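Local coordinates for sulfoquinovosidase (Escherichia coli, PDB 5AEG), which hydrolyses sulfoquinovosyl diacylglycerides and simpler sulfoquinovosides such as sulfoquinovosyl glycerol, releasing the sulfoquinovose that Escherichia coli degrades by sulfoglycolysis, at residues T180-P185 and G460-S465; Y130-Q135 and F146-S151; Y194-N199 and T240-R245; W402-G407 and K435-A440. One frame throughout, in Å; residues are numbered along the deposited sequence.

Contact 1: residues T180-P185 and G460-S465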
loop_
_atom_site.group_PDB
_atom_site.type_symbol
_atom_site.label_atom_id
_atom_site.label_comp_id
_atom_site.label_asym_id
_atom_site.label_seq_id
_atom_site.Cartn_x
_atom_site.Cartn_y
_atom_site.Cartn_z
ATOM N N THR A 180 2.628 5.030 7.580
ATOM C CA THR A 180 2.240 3.977 6.674
ATOM C C THR A 180 3.280 2.900 6.560
ATOM O O THR A 180 4.499 3.147 6.688
ATOM C CB THR A 180 1.993 4.608 5.238
ATOM O OG1 THR A 180 1.717 3.600 4.269
ATOM C CG2 THR A 180 3.143 5.461 4.761
ATOM N N PHE A 181 2.774 1.749 6.201
ATOM C CA PHE A 181 3.566 0.622 5.906
ATOM C C PHE A 181 4.049 0.572 4.447
ATOM O O PHE A 181 4.767 -0.348 4.141
ATOM C CB PHE A 181 2.924 -0.710 6.311
ATOM C CG PHE A 181 1.442 -0.741 6.241
ATOM C CD1 PHE A 181 0.808 -0.502 5.054
ATOM C CD2 PHE A 181 0.698 -0.948 7.395
ATOM C CE1 PHE A 181 -0.589 -0.411 5.003
ATOM C CE2 PHE A 181 -0.747 -0.919 7.358
ATOM C CZ PHE A 181 -1.340 -0.565 6.176
ATOM N N PHE A 182 3.653 1.531 3.590
ATOM C CA PHE A 182 4.048 1.521 2.161
ATOM C C PHE A 182 4.256 2.999 1.797
ATOM O O PHE A 182 3.549 3.515 0.949
ATOM C CB PHE A 182 2.988 0.822 1.314
ATOM C CG PHE A 182 3.385 0.493 -0.116
ATOM C CD1 PHE A 182 4.494 1.088 -0.789
ATOM C CD2 PHE A 182 2.557 -0.326 -0.834
ATOM C CE1 PHE A 182 4.754 0.759 -2.082
ATOM C CE2 PHE A 182 2.855 -0.711 -2.147
ATOM C CZ PHE A 182 3.931 -0.115 -2.760
ATOM N N PRO A 183 5.219 3.686 2.441
ATOM C CA PRO A 183 5.616 4.978 1.912
ATOM C C PRO A 183 6.511 4.696 0.694
ATOM O O PRO A 183 7.103 3.624 0.600
ATOM C CB PRO A 183 6.466 5.602 3.039
ATOM C CG PRO A 183 7.113 4.379 3.674
ATOM C CD PRO A 183 6.188 3.206 3.441
ATOM N N GLN A 184 6.570 5.601 -0.261
ATOM C CA GLN A 184 7.447 5.384 -1.405
ATOM C C GLN A 184 7.930 6.777 -1.879
ATOM O O GLN A 184 7.140 7.695 -1.933
ATOM C CB GLN A 184 6.767 4.642 -2.556
ATOM C CG GLN A 184 7.815 4.189 -3.608
ATOM C CD GLN A 184 7.276 3.286 -4.650
ATOM O OE1 GLN A 184 6.734 2.239 -4.327
ATOM N NE2 GLN A 184 7.444 3.649 -5.899
ATOM N N PRO A 185 9.241 6.896 -2.301
ATOM C CA PRO A 185 9.804 8.204 -2.698
ATOM C C PRO A 185 9.545 8.488 -4.166
ATOM O O PRO A 185 10.477 8.614 -4.963
ATOM C CB PRO A 185 11.302 8.046 -2.359
ATOM C CG PRO A 185 11.536 6.623 -2.585
ATOM C CD PRO A 185 10.295 5.921 -2.033
ATOM N N GLY A 460 9.183 -1.365 -6.245
ATOM C CA GLY A 460 9.206 -2.712 -6.832
ATOM C C GLY A 460 8.016 -3.599 -6.488
ATOM O O GLY A 460 7.747 -4.621 -7.159
ATOM N N SER A 461 7.302 -3.280 -5.394
ATOM C CA SER A 461 6.024 -3.971 -5.084
ATOM C C SER A 461 5.046 -3.890 -6.257
ATOM O O SER A 461 4.179 -4.722 -6.451
ATOM C CB SER A 461 5.384 -3.382 -3.777
ATOM O OG SER A 461 6.194 -3.811 -2.690
ATOM N N GLN A 462 5.196 -2.855 -7.066
ATOM C CA GLN A 462 4.414 -2.731 -8.286
ATOM C C GLN A 462 4.537 -3.956 -9.252
ATOM O O GLN A 462 3.585 -4.276 -9.974
ATOM C CB GLN A 462 4.808 -1.468 -9.025
ATOM C CG GLN A 462 4.504 -0.152 -8.355
ATOM C CD GLN A 462 5.465 0.219 -7.245
ATOM O OE1 GLN A 462 6.549 -0.390 -7.095
ATOM N NE2 GLN A 462 5.077 1.221 -6.455
ATOM N N LYS A 463 5.703 -4.584 -9.275
ATOM C CA LYS A 463 5.900 -5.849 -10.046
ATOM C C LYS A 463 5.586 -7.085 -9.151
ATOM O O LYS A 463 4.945 -8.060 -9.584
ATOM C CB LYS A 463 7.378 -5.987 -10.492
ATOM C CG LYS A 463 7.660 -7.258 -11.338
ATOM C CD LYS A 463 9.056 -7.117 -11.947
ATOM C CE LYS A 463 9.625 -8.360 -12.638
ATOM N NZ LYS A 463 8.559 -9.224 -13.187
ATOM N N TYR A 464 6.082 -7.038 -7.923
ATOM C CA TYR A 464 6.150 -8.243 -7.121
ATOM C C TYR A 464 4.941 -8.531 -6.227
ATOM O O TYR A 464 4.757 -9.684 -5.902
ATOM C CB TYR A 464 7.416 -8.220 -6.260
ATOM C CG TYR A 464 8.691 -8.234 -7.091
ATOM C CD1 TYR A 464 8.873 -9.172 -8.108
ATOM C CD2 TYR A 464 9.658 -7.262 -6.902
ATOM C CE1 TYR A 464 10.042 -9.182 -8.884
ATOM C CE2 TYR A 464 10.813 -7.255 -7.673
ATOM C CZ TYR A 464 10.995 -8.215 -8.651
ATOM O OH TYR A 464 12.133 -8.173 -9.390
ATOM N N SER A 465 4.117 -7.538 -5.844
ATOM C CA SER A 465 2.940 -7.870 -4.965
ATOM C C SER A 465 1.731 -8.030 -5.892
ATOM O O SER A 465 1.318 -7.083 -6.591
ATOM C CB SER A 465 2.650 -6.812 -3.935
ATOM O OG SER A 465 1.503 -7.177 -3.201
#
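Phe182 and Gln184 stand across from the start of the short helix 461-464, with the backbones well apart: the CA atoms of Phe182 and Ser461 are 9.3 Å from each other, and side chains span the distance. The polar link is amide to amide. Gln462 NE2 donates to Gln184 OE1 over 2.9 Å, almost straight at 175°. The acceptor lies in the plane of the Gln462 amide, while that amide stands nearly perpendicular to the amide of Gln184. Gln184 reaches across because its chain is extended, with CG anti to the backbone N (chi1 -168°). The chain of Gln462 is instead bent at chi2, which brings OE1 back to accept from Gly460 N at 2.9 Å, just ahead of its own helix. The remaining N-H of Gln462 is taken up by Thr496 O, so both ends of this buried amide are held and its flip is settled. Beside the amides, Phe182 CZ rests 3.7 Å from Ser461 CB, while the in-plane edge of the same ring faces Gln184 OE1. A leucine in place of Gln462 would probably leave Gln184 OE1 and Gly460 N without their mates in a buried setting. The backbone N of Phe182 donates to Thr180 OG1, closing an ST turn. In this family 31 glycoside hydrolase the contact joins the N-terminal galactose mutarotase-like domain to the TIM-barrel domain, with Phe182 about 8 Å, side chain to side chain, from the probable active-site residue Glu408.

Contact 2: residues Y130-Q135 and F146-S151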
loop_
_atom_site.group_PDB
_atom_site.type_symbol
_atom_site.label_atom_id
_atom_site.label_comp_id
_atom_site.label_asym_id
_atom_site.label_seq_id
_atom_site.Cartn_x
_atom_site.Cartn_y
_atom_site.Cartn_z
ATOM N N TYR A 130 0.379 13.969 -5.849
ATOM C CA TYR A 130 -0.225 12.691 -5.492
ATOM C C TYR A 130 0.859 11.621 -5.430
ATOM O O TYR A 130 1.937 11.726 -6.064
ATOM C CB TYR A 130 -1.271 12.284 -6.545
ATOM C CG TYR A 130 -2.279 13.310 -6.744
ATOM C CD1 TYR A 130 -3.354 13.460 -5.886
ATOM C CD2 TYR A 130 -2.155 14.217 -7.799
ATOM C CE1 TYR A 130 -4.272 14.505 -6.038
ATOM C CE2 TYR A 130 -3.063 15.237 -7.990
ATOM C CZ TYR A 130 -4.107 15.409 -7.099
ATOM O OH TYR A 130 -5.023 16.384 -7.237
ATOM N N GLY A 131 0.548 10.593 -4.661
ATOM C CA GLY A 131 1.393 9.436 -4.572
ATOM C C GLY A 131 2.062 9.295 -3.230
ATOM O O GLY A 131 1.435 9.351 -2.163
ATOM N N CYS A 132 3.355 9.092 -3.290
ATOM C CA CYS A 132 4.190 8.790 -2.141
ATOM C C CYS A 132 3.821 7.483 -1.483
ATOM O O CYS A 132 4.043 7.313 -0.264
ATOM C CB CYS A 132 4.340 9.914 -1.133
ATOM S SG CYS A 132 5.373 11.338 -1.620
ATOM N N GLY A 133 3.381 6.527 -2.284
ATOM C CA GLY A 133 2.992 5.191 -1.820
ATOM C C GLY A 133 1.555 5.178 -1.373
ATOM O O GLY A 133 0.670 5.710 -2.075
ATOM N N GLU A 134 1.302 4.564 -0.213
ATOM C CA GLU A 134 -0.062 4.401 0.317
ATOM C C GLU A 134 -0.215 5.378 1.470
ATOM O O GLU A 134 0.342 5.191 2.560
ATOM C CB GLU A 134 -0.298 2.946 0.745
ATOM C CG GLU A 134 -1.788 2.614 1.106
ATOM C CD GLU A 134 -1.953 1.174 1.443
ATOM O OE1 GLU A 134 -0.870 0.528 1.664
ATOM O OE2 GLU A 134 -3.077 0.642 1.340
ATOM N N GLN A 135 -1.016 6.410 1.224
ATOM C CA GLN A 135 -1.318 7.484 2.093
ATOM C C GLN A 135 -2.778 7.422 2.551
ATOM O O GLN A 135 -3.677 7.242 1.755
ATOM C CB GLN A 135 -1.006 8.799 1.411
ATOM C CG GLN A 135 0.511 8.967 1.137
ATOM C CD GLN A 135 1.341 9.035 2.425
ATOM O OE1 GLN A 135 0.848 9.432 3.515
ATOM N NE2 GLN A 135 2.617 8.750 2.300
ATOM N N PHE A 146 5.855 14.978 4.323
ATOM C CA PHE A 146 5.710 13.521 4.458
ATOM C C PHE A 146 7.053 12.863 4.661
ATOM O O PHE A 146 7.772 12.521 3.692
ATOM C CB PHE A 146 4.941 12.894 3.295
ATOM C CG PHE A 146 3.519 13.385 3.221
ATOM C CD1 PHE A 146 3.260 14.609 2.611
ATOM C CD2 PHE A 146 2.472 12.661 3.778
ATOM C CE1 PHE A 146 1.990 15.113 2.566
ATOM C CE2 PHE A 146 1.187 13.191 3.768
ATOM C CZ PHE A 146 0.949 14.428 3.191
ATOM N N PRO A 147 7.375 12.603 5.923
ATOM C CA PRO A 147 8.402 11.609 6.167
ATOM C C PRO A 147 8.023 10.276 5.496
ATOM O O PRO A 147 6.851 9.809 5.574
ATOM C CB PRO A 147 8.358 11.437 7.706
ATOM C CG PRO A 147 7.856 12.783 8.189
ATOM C CD PRO A 147 6.759 13.051 7.164
ATOM N N LEU A 148 9.031 9.637 4.940
ATOM C CA LEU A 148 8.933 8.389 4.216
ATOM C C LEU A 148 9.782 7.300 4.895
ATOM O O LEU A 148 10.988 7.056 4.549
ATOM C CB LEU A 148 9.421 8.581 2.777
ATOM C CG LEU A 148 8.567 9.629 2.008
ATOM C CD1 LEU A 148 9.209 9.907 0.644
ATOM C CD2 LEU A 148 7.070 9.268 1.850
ATOM N N TRP A 149 9.132 6.581 5.810
ATOM C CA TRP A 149 9.786 5.584 6.603
ATOM C C TRP A 149 8.771 4.502 6.927
ATOM O O TRP A 149 7.762 4.814 7.563
ATOM C CB TRP A 149 10.299 6.266 7.821
ATOM C CG TRP A 149 11.040 5.332 8.739
ATOM C CD1 TRP A 149 10.548 4.703 9.871
ATOM C CD2 TRP A 149 12.382 4.866 8.586
ATOM N NE1 TRP A 149 11.522 3.902 10.429
ATOM C CE2 TRP A 149 12.652 3.976 9.675
ATOM C CE3 TRP A 149 13.411 5.152 7.677
ATOM C CZ2 TRP A 149 13.907 3.390 9.856
ATOM C CZ3 TRP A 149 14.681 4.555 7.866
ATOM C CH2 TRP A 149 14.896 3.690 8.938
ATOM N N THR A 150 8.982 3.295 6.434
ATOM C CA THR A 150 7.991 2.206 6.618
ATOM C C THR A 150 7.890 1.858 8.080
ATOM O O THR A 150 8.911 1.849 8.811
ATOM C CB THR A 150 8.187 0.963 5.709
ATOM O OG1 THR A 150 7.007 0.191 5.830
ATOM C CG2 THR A 150 9.422 0.145 6.046
ATOM N N SER A 151 6.667 1.709 8.564
ATOM C CA SER A 151 6.395 1.474 9.972
ATOM C C SER A 151 5.001 0.915 10.161
ATOM O O SER A 151 4.239 0.749 9.183
ATOM C CB SER A 151 6.510 2.741 10.818
ATOM O OG SER A 151 5.408 3.689 10.740
HETATM O O HOH W 1 4.380 9.114 4.564
#
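Phe146, Gln135, Leu148 and Cys132 make a buried contact inside the N-terminal galactose mutarotase-like domain, a beta-sandwich fold, where the ends of strands 129-133 and 145-148 approach without pairing. The ring of Phe146 has the most surface covered. Its CD2 lies 3.6 Å from Gln135 OE1, and the amide is steeply turned against the ring, the two planes 73° apart. Gln135 curls back toward its own strand through a bend at chi2 (-64°), which lets NE2 donate to Cys132 O over 3.3 Å. That donor sits above the carbonyl plane of Cys132 and not on a lone pair, although the N-H itself points nearly straight at the oxygen. Gln135 NE2 also donates to a water 2.9 Å away, and the water appears to donate to Pro147 O, so a water bridge probably links the segments. An alanine in place of Gln135 would probably leave this water without its donor and open a gap beside CD2 of the Phe146 ring. Backbone bonds of Phe146 and Leu148 run instead to Phe205 and Met203 of strand 203-206, and those of Tyr130 and Cys132 to Val188 and Thr186. Phe205 also touches the side chains of both Cys132 and Leu148, filling in beside them. Between that pair the approach is apolar, one branch of the leucine meeting the cysteine methylene: Leu148 CD2 to Cys132 CB, 4.1 Å.

Contact 3: residues Y194-N199 and T240-R245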
loop_
_atom_site.group_PDB
_atom_site.type_symbol
_atom_site.label_atom_id
_atom_site.label_comp_id
_atom_site.label_asym_id
_atom_site.label_seq_id
_atom_site.Cartn_x
_atom_site.Cartn_y
_atom_site.Cartn_z
ATOM N N TYR A 194 6.174 12.749 -13.233
ATOM C CA TYR A 194 6.434 12.017 -11.975
ATOM C C TYR A 194 7.861 12.187 -11.654
ATOM O O TYR A 194 8.709 12.365 -12.570
ATOM C CB TYR A 194 6.141 10.511 -12.132
ATOM C CG TYR A 194 7.058 9.611 -13.012
ATOM C CD1 TYR A 194 8.347 9.268 -12.618
ATOM C CD2 TYR A 194 6.613 9.066 -14.221
ATOM C CE1 TYR A 194 9.163 8.486 -13.435
ATOM C CE2 TYR A 194 7.444 8.267 -15.025
ATOM C CZ TYR A 194 8.728 8.013 -14.641
ATOM O OH TYR A 194 9.621 7.225 -15.366
ATOM N N CYS A 195 8.156 12.129 -10.353
ATOM C CA CYS A 195 9.542 12.060 -9.871
ATOM C C CYS A 195 9.755 10.807 -9.033
ATOM O O CYS A 195 8.967 10.566 -8.111
ATOM C CB CYS A 195 9.784 13.286 -9.043
ATOM S SG CYS A 195 11.346 13.279 -8.147
ATOM N N HIS A 196 10.736 9.990 -9.384
ATOM C CA HIS A 196 11.054 8.762 -8.670
ATOM C C HIS A 196 12.504 8.801 -8.152
ATOM O O HIS A 196 13.433 9.111 -8.924
ATOM C CB HIS A 196 10.888 7.548 -9.546
ATOM C CG HIS A 196 11.297 6.282 -8.861
ATOM N ND1 HIS A 196 10.638 5.809 -7.747
ATOM C CD2 HIS A 196 12.348 5.449 -9.058
ATOM C CE1 HIS A 196 11.226 4.707 -7.326
ATOM N NE2 HIS A 196 12.285 4.476 -8.096
ATOM N N VAL A 197 12.710 8.516 -6.875
ATOM C CA VAL A 197 14.046 8.607 -6.240
ATOM C C VAL A 197 14.498 7.169 -5.918
ATOM O O VAL A 197 13.767 6.346 -5.313
ATOM C CB VAL A 197 14.071 9.514 -5.035
ATOM C CG1 VAL A 197 15.442 9.551 -4.331
ATOM C CG2 VAL A 197 13.614 10.922 -5.353
ATOM N N ASP A 198 15.706 6.828 -6.317
ATOM C CA ASP A 198 16.153 5.443 -6.169
ATOM C C ASP A 198 16.505 5.099 -4.747
ATOM O O ASP A 198 16.465 3.935 -4.354
ATOM C CB ASP A 198 17.408 5.127 -7.008
ATOM C CG ASP A 198 17.118 4.962 -8.456
ATOM O OD1 ASP A 198 15.954 4.831 -8.907
ATOM O OD2 ASP A 198 18.112 4.900 -9.191
ATOM N N ASN A 199 16.829 6.049 -3.949
ATOM C CA ASN A 199 17.344 5.668 -2.629
ATOM C C ASN A 199 16.315 4.936 -1.723
ATOM O O ASN A 199 15.097 5.082 -1.918
ATOM C CB ASN A 199 17.680 6.951 -1.929
ATOM C CG ASN A 199 18.716 7.800 -2.665
ATOM O OD1 ASN A 199 18.544 8.125 -3.857
ATOM N ND2 ASN A 199 19.764 8.232 -1.897
ATOM N N THR A 240 4.649 2.908 -14.509
ATOM C CA THR A 240 4.672 1.475 -14.380
ATOM C C THR A 240 5.640 0.745 -15.348
ATOM O O THR A 240 6.055 -0.378 -15.041
ATOM C CB THR A 240 3.252 0.825 -14.478
ATOM O OG1 THR A 240 2.642 1.145 -15.726
ATOM C CG2 THR A 240 2.319 1.357 -13.339
ATOM N N ALA A 241 5.968 1.344 -16.496
ATOM C CA ALA A 241 7.107 0.792 -17.319
ATOM C C ALA A 241 8.404 0.865 -16.557
ATOM O O ALA A 241 9.214 -0.008 -16.678
ATOM C CB ALA A 241 7.220 1.540 -18.674
ATOM N N LEU A 242 8.515 1.828 -15.663
ATOM C CA LEU A 242 9.679 1.995 -14.805
ATOM C C LEU A 242 9.641 1.077 -13.589
ATOM O O LEU A 242 10.590 0.377 -13.294
ATOM C CB LEU A 242 9.777 3.443 -14.359
ATOM C CG LEU A 242 10.955 3.727 -13.412
ATOM C CD1 LEU A 242 12.302 3.373 -14.007
ATOM C CD2 LEU A 242 10.933 5.169 -12.943
ATOM N N LEU A 243 8.536 1.069 -12.872
ATOM C CA LEU A 243 8.486 0.351 -11.574
ATOM C C LEU A 243 8.052 -1.078 -11.635
ATOM O O LEU A 243 8.376 -1.867 -10.737
ATOM C CB LEU A 243 7.579 1.080 -10.631
ATOM C CG LEU A 243 7.784 2.593 -10.350
ATOM C CD1 LEU A 243 6.620 3.144 -9.505
ATOM C CD2 LEU A 243 9.101 2.878 -9.715
ATOM N N GLY A 244 7.182 -1.398 -12.591
ATOM C CA GLY A 244 6.576 -2.727 -12.647
ATOM C C GLY A 244 5.071 -2.641 -12.876
ATOM O O GLY A 244 4.466 -1.617 -12.506
ATOM N N ARG A 245 4.520 -3.699 -13.498
ATOM C CA ARG A 245 3.092 -3.932 -13.626
ATOM C C ARG A 245 2.715 -5.241 -12.974
ATOM O O ARG A 245 3.489 -6.173 -12.964
ATOM C CB ARG A 245 2.660 -3.955 -15.064
ATOM C CG ARG A 245 2.806 -2.603 -15.680
ATOM C CD ARG A 245 2.381 -2.444 -17.135
ATOM N NE ARG A 245 2.718 -1.126 -17.649
ATOM C CZ ARG A 245 3.347 -0.887 -18.791
ATOM N NH1 ARG A 245 3.607 -1.875 -19.628
ATOM N NH2 ARG A 245 3.673 0.331 -19.100
#
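Leu243 lays one methyl squarely over the face of the His196 imidazole: CD2 is 3.8 Å from the ring centroid and only 14° off the ring normal, a CH-pi contact with the methyl above the centre. Its neighbour Leu242 points at the strand from the last turn of helix 232-243 and fits between two rings. The CD2 branch of Leu242 approaches Tyr194 obliquely, 3.4 Å from OH and 3.8 Å from CE1, and also lies 4.1 Å from His196 CD2. Tyr194 and His196 are two apart on strand 193-197, so both side chains leave the same side of it toward the helix. Tyr194 holds its CG between the backbone N and the carbonyl carbon (chi1 70°), whereas the His196 CG is anti to N; Leu242 reaches both rings and Leu243 that of His196. The polar ends find partners elsewhere: Tyr194 OH hydrogen-bonds to Glu227 OE1, and His196 ND1 to Thr186 OG1. These bonds are likely to limit the turning of each ring. The chemistry is therefore that of leucine methyls against two rings, one over a face and one oblique, joining the helix to the N-terminal domain's strand by shape and dispersion, while even the hydroxyl that Leu242 touches has its polar partner outside the contact.

Contact 4: residues W402-G407 and K435-A440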
loop_
_atom_site.group_PDB
_atom_site.type_symbol
_atom_site.label_atom_id
_atom_site.label_comp_id
_atom_site.label_asym_id
_atom_site.label_seq_id
_atom_site.Cartn_x
_atom_site.Cartn_y
_atom_site.Cartn_z
ATOM N N TRP A 402 -2.572 -16.461 0.056
ATOM C CA TRP A 402 -2.301 -16.235 1.476
ATOM C C TRP A 402 -2.118 -14.773 1.718
ATOM O O TRP A 402 -1.798 -14.041 0.790
ATOM C CB TRP A 402 -1.017 -16.970 1.964
ATOM C CG TRP A 402 0.200 -16.816 1.039
ATOM C CD1 TRP A 402 1.189 -15.803 1.081
ATOM C CD2 TRP A 402 0.571 -17.667 -0.020
ATOM N NE1 TRP A 402 2.088 -15.980 0.091
ATOM C CE2 TRP A 402 1.785 -17.136 -0.580
ATOM C CE3 TRP A 402 0.061 -18.884 -0.510
ATOM C CZ2 TRP A 402 2.443 -17.728 -1.662
ATOM C CZ3 TRP A 402 0.746 -19.511 -1.621
ATOM C CH2 TRP A 402 1.929 -18.924 -2.161
ATOM N N MET A 403 -2.259 -14.377 2.986
ATOM C CA MET A 403 -1.815 -13.110 3.430
ATOM C C MET A 403 -0.314 -13.236 3.598
ATOM O O MET A 403 0.115 -14.144 4.303
ATOM C CB MET A 403 -2.482 -12.713 4.753
ATOM C CG MET A 403 -1.998 -11.439 5.398
ATOM S SD MET A 403 -2.785 -10.971 6.939
ATOM C CE MET A 403 -4.325 -10.269 6.357
ATOM N N ALA A 404 0.450 -12.341 2.938
ATOM C CA ALA A 404 1.901 -12.266 3.164
ATOM C C ALA A 404 2.105 -11.009 3.952
ATOM O O ALA A 404 2.212 -9.879 3.397
ATOM C CB ALA A 404 2.694 -12.241 1.854
ATOM N N ASP A 405 2.117 -11.178 5.274
ATOM C CA ASP A 405 2.022 -10.062 6.188
ATOM C C ASP A 405 3.413 -9.494 6.542
ATOM O O ASP A 405 4.417 -10.118 6.266
ATOM C CB ASP A 405 1.335 -10.565 7.448
ATOM C CG ASP A 405 0.762 -9.483 8.333
ATOM O OD1 ASP A 405 0.664 -8.261 7.982
ATOM O OD2 ASP A 405 0.347 -9.863 9.450
ATOM N N PHE A 406 3.400 -8.337 7.189
ATOM C CA PHE A 406 4.577 -7.630 7.672
ATOM C C PHE A 406 5.576 -7.237 6.563
ATOM O O PHE A 406 5.160 -7.099 5.411
ATOM C CB PHE A 406 5.265 -8.448 8.806
ATOM C CG PHE A 406 4.586 -8.352 10.085
ATOM C CD1 PHE A 406 4.949 -7.352 10.987
ATOM C CD2 PHE A 406 3.684 -9.325 10.473
ATOM C CE1 PHE A 406 4.302 -7.240 12.231
ATOM C CE2 PHE A 406 3.020 -9.200 11.681
ATOM C CZ PHE A 406 3.351 -8.175 12.576
ATOM N N GLY A 407 6.812 -6.873 6.951
ATOM C CA GLY A 407 7.743 -6.224 6.039
ATOM C C GLY A 407 8.188 -4.868 6.483
ATOM O O GLY A 407 9.256 -4.404 6.043
ATOM N N LYS A 435 9.173 -9.974 -3.392
ATOM C CA LYS A 435 9.852 -10.704 -4.472
ATOM C C LYS A 435 9.924 -12.198 -4.116
ATOM O O LYS A 435 9.776 -13.042 -4.996
ATOM C CB LYS A 435 11.268 -10.148 -4.679
ATOM C CG LYS A 435 11.978 -10.641 -5.932
ATOM C CD LYS A 435 13.396 -10.064 -6.042
ATOM C CE LYS A 435 13.843 -10.131 -7.502
ATOM N NZ LYS A 435 15.261 -10.432 -7.597
ATOM N N CYS A 436 10.131 -12.497 -2.818
ATOM C CA CYS A 436 10.249 -13.890 -2.346
ATOM C C CYS A 436 8.969 -14.644 -2.638
ATOM O O CYS A 436 8.949 -15.796 -3.202
ATOM C CB CYS A 436 10.579 -13.892 -0.860
ATOM S SG CYS A 436 10.965 -15.520 -0.136
ATOM N N ASN A 437 7.846 -13.986 -2.347
ATOM C CA ASN A 437 6.536 -14.522 -2.679
ATOM C C ASN A 437 6.300 -14.689 -4.190
ATOM O O ASN A 437 5.861 -15.767 -4.661
ATOM C CB ASN A 437 5.435 -13.642 -2.001
ATOM C CG ASN A 437 5.349 -13.858 -0.483
ATOM O OD1 ASN A 437 4.625 -14.756 -0.000
ATOM N ND2 ASN A 437 6.047 -13.018 0.287
ATOM N N TYR A 438 6.555 -13.617 -4.948
ATOM C CA TYR A 438 6.346 -13.604 -6.382
ATOM C C TYR A 438 7.182 -14.727 -7.032
ATOM O O TYR A 438 6.678 -15.448 -7.849
ATOM C CB TYR A 438 6.805 -12.247 -6.931
ATOM C CG TYR A 438 6.730 -12.109 -8.389
ATOM C CD1 TYR A 438 5.574 -11.704 -8.991
ATOM C CD2 TYR A 438 7.839 -12.449 -9.206
ATOM C CE1 TYR A 438 5.494 -11.601 -10.377
ATOM C CE2 TYR A 438 7.769 -12.338 -10.588
ATOM C CZ TYR A 438 6.597 -11.919 -11.158
ATOM O OH TYR A 438 6.516 -11.822 -12.525
ATOM N N GLU A 439 8.454 -14.864 -6.616
ATOM C CA GLU A 439 9.342 -15.932 -7.178
ATOM C C GLU A 439 8.871 -17.322 -6.830
ATOM O O GLU A 439 8.907 -18.233 -7.679
ATOM C CB GLU A 439 10.829 -15.698 -6.843
ATOM C CG GLU A 439 11.347 -14.555 -7.670
ATOM C CD GLU A 439 12.825 -14.197 -7.451
ATOM O OE1 GLU A 439 13.417 -14.465 -6.417
ATOM O OE2 GLU A 439 13.334 -13.513 -8.328
ATOM N N ALA A 440 8.275 -17.489 -5.665
ATOM C CA ALA A 440 7.711 -18.759 -5.335
ATOM C C ALA A 440 6.634 -19.169 -6.325
ATOM O O ALA A 440 6.619 -20.300 -6.836
ATOM C CB ALA A 440 7.198 -18.769 -3.907
#
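Trp402 and Ala404 of strand 401-404 turn their side chains toward helix 422-444, which passes closest at Asn437, 7.8 Å from Ala404 between CA atoms. Along the helix, Lys435 comes first and points elsewhere; its NZ makes a long salt bridge of 3.7 Å with Glu439 OE2, one turn on. Asn437 then carries the contact. Its OD1 accepts from Trp402 NE1 over 2.8 Å, with an N-H to acceptor angle of 155°, and the oxygen lies near the indole plane, at the ring's edge. From the amide's side the donor is somewhat tilted from the carbonyl plane, and the ring and amide planes stand 42° apart. With chi1 at -73°, CG of Asn437 lies anti to the carbonyl carbon, and ND2 donates back to Trp433 O in the preceding turn. Those two bonds set which end of the amide is oxygen and hold it against the Ala404 methyl, whose CB is 3.7 Å from Asn437 OD1 and 3.8 Å from Asn437 ND2. Next, Tyr438 faces away from the strand and meets Tyr464 edge to face, while Glu439 OE1 bonds to Tyr383 OH. Ala440 ends the segment, its backbone N bonded to Cys436 O. The indole is further packed by Ile390 and Met394 of helix 380-395. Helix against parallel strand is the layout of the TIM barrel of family 31, and here the strand leads straight into Asp405, the catalytic nucleophile, whose carboxylate is held by Arg455 and Tyr333.

Contacts 1, 2 and 4 are buried, whereas contact 3 is partly buried and lies farther from the centre of the chain than contacts 1 and 2. Contact 2 stays within the N-terminal domain and contact 4 within the TIM barrel; contact 1 joins the two. It touches each of the others: Thr180 OG1 and Phe182 O meet the backbone of Glu134, Pro185 O meets Val197 N, and Tyr464 OH packs on Lys435 CE. Contacts 1 and 3 share Leu243 of helix 232-243, and contacts 2 and 3 both reach strands of the N-terminal domain. An amide-amide hydrogen bond marks contact 1, an indole-to-amide bond contact 4, a probable water bridge contact 2, and methyl-on-ring packing contact 3.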